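Cytochrome P450 (CYP102L1) (Mycobacterium phage Adler, PDB 6N6Q) is a virus-encoded haem-binding cytochrome P450 of the CYP102 family, an oxidoreductase that probably carries out monooxygenation of an organic substrate. Local coordinates at residues D319-F322 with D323-A326. Sequence-based numbering, arbitrary orientation.
Sequences DFQF and DQIA
Gln-324 folds back against Gln-321, three residues earlier, where the loop after helix 298-311 enters the short helix 322-326. Its CB lies 3.5 Å from Gln-321 O, the same carbonyl oxygen that accepts the backbone N-H of Gln-324 (N to O 3.0 Å). That bond is bent, and the donor stands 48° out of the carbonyl plane. With CG anti to its own carbonyl carbon (chi1 -75°) and the chain extended beyond it, the side chain runs back along the loop. CG packs on Gln-321 CG at 3.6 Å, and CD continues over the same methylene. At the tip, OE1 comes 3.1 Å from Gln-321 CG and weakly accepts the indole NH of Trp-312, which also bonds weakly to Asp-319 O. NE2 lies beside Gln-321 NE2, the amide planes 55° apart.

On the buried side, Ile-325 CD1 meets Phe-320 CD1 at 3.7 Å; both residues also pack on helix 422-439, while Phe-322 touches helix 119-145 at Met-122, Ser-123 and His-126. The glutamines thus meet through methylenes and the Gln-324 amide carbon, their NE2 donors unbonded to each other; backbone bonds, the second weak (Ile-325 N to Phe-322 O, 3.4 Å), each span three residues.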
loop_
_atom_site.group_PDB
_atom_site.type_symbol
_atom_site.label_atom_id
_atom_site.label_comp_id
_atom_site.label_asym_id
_atom_site.label_seq_id
_atom_site.Cartn_x
_atom_site.Cartn_y
_atom_site.Cartn_z
ATOM N N ASP A 319 10.815 11.922 -21.198
ATOM C CA ASP A 319 10.030 13.142 -21.011
ATOM C C ASP A 319 8.596 12.723 -20.698
ATOM O O ASP A 319 7.708 12.711 -21.556
ATOM C CB ASP A 319 10.113 14.024 -22.251
ATOM C CG ASP A 319 9.223 15.252 -22.165
ATOM O OD1 ASP A 319 8.899 15.687 -21.039
ATOM O OD2 ASP A 319 8.840 15.775 -23.234
ATOM N N PHE A 320 8.375 12.361 -19.436
ATOM C CA PHE A 320 7.085 11.840 -19.004
ATOM C C PHE A 320 6.015 12.921 -19.102
ATOM O O PHE A 320 6.109 13.960 -18.441
ATOM C CB PHE A 320 7.171 11.317 -17.570
ATOM C CG PHE A 320 7.920 10.019 -17.433
ATOM C CD1 PHE A 320 7.376 8.836 -17.904
ATOM C CD2 PHE A 320 9.156 9.978 -16.806
ATOM C CE1 PHE A 320 8.060 7.639 -17.772
ATOM C CE2 PHE A 320 9.844 8.784 -16.671
ATOM C CZ PHE A 320 9.293 7.613 -17.154
ATOM N N GLN A 321 5.000 12.677 -19.923
ATOM C CA GLN A 321 3.786 13.476 -19.928
ATOM C C GLN A 321 2.641 12.633 -19.382
ATOM O O GLN A 321 2.643 11.405 -19.501
ATOM C CB GLN A 321 3.460 13.996 -21.333
ATOM C CG GLN A 321 3.973 13.107 -22.441
ATOM C CD GLN A 321 4.045 13.801 -23.789
ATOM O OE1 GLN A 321 3.177 14.601 -24.139
ATOM N NE2 GLN A 321 5.091 13.498 -24.555
ATOM N N PHE A 322 1.663 13.313 -18.775
ATOM C CA PHE A 322 0.659 12.625 -17.966
ATOM C C PHE A 322 -0.092 11.566 -18.766
ATOM O O PHE A 322 -0.357 10.469 -18.257
ATOM C CB PHE A 322 -0.318 13.642 -17.375
ATOM C CG PHE A 322 -1.470 13.016 -16.644
ATOM C CD1 PHE A 322 -1.282 12.421 -15.407
ATOM C CD2 PHE A 322 -2.740 13.021 -17.192
ATOM C CE1 PHE A 322 -2.339 11.842 -14.735
ATOM C CE2 PHE A 322 -3.801 12.446 -16.524
ATOM C CZ PHE A 322 -3.600 11.855 -15.294
ATOM N N ASP A 323 -0.442 11.870 -20.017
ATOM C CA ASP A 323 -1.252 10.950 -20.809
ATOM C C ASP A 323 -0.505 9.682 -21.200
ATOM O O ASP A 323 -1.147 8.658 -21.459
ATOM C CB ASP A 323 -1.764 11.652 -22.068
ATOM C CG ASP A 323 -2.964 12.532 -21.794
ATOM O OD1 ASP A 323 -3.830 12.123 -20.992
ATOM O OD2 ASP A 323 -3.041 13.634 -22.379
ATOM N N GLN A 324 0.828 9.717 -21.248
ATOM C CA GLN A 324 1.579 8.553 -21.702
ATOM C C GLN A 324 1.558 7.409 -20.699
ATOM O O GLN A 324 1.761 6.255 -21.091
ATOM C CB GLN A 324 3.027 8.941 -22.003
ATOM C CG GLN A 324 3.206 9.717 -23.293
ATOM C CD GLN A 324 4.650 10.106 -23.539
ATOM O OE1 GLN A 324 5.414 10.331 -22.598
ATOM N NE2 GLN A 324 5.032 10.191 -24.807
ATOM N N ILE A 325 1.311 7.698 -19.420
ATOM C CA ILE A 325 1.448 6.678 -18.385
ATOM C C ILE A 325 0.402 5.585 -18.564
ATOM O O ILE A 325 0.725 4.391 -18.567
ATOM C CB ILE A 325 1.367 7.321 -16.989
ATOM C CG1 ILE A 325 2.456 8.385 -16.841
ATOM C CG2 ILE A 325 1.492 6.264 -15.906
ATOM C CD1 ILE A 325 3.823 7.930 -17.315
ATOM N N ALA A 326 -0.865 5.970 -18.727
ATOM C CA ALA A 326 -1.924 4.984 -18.892
ATOM C C ALA A 326 -1.850 4.251 -20.224
ATOM O O ALA A 326 -2.506 3.215 -20.378
ATOM C CB ALA A 326 -3.293 5.650 -18.746
#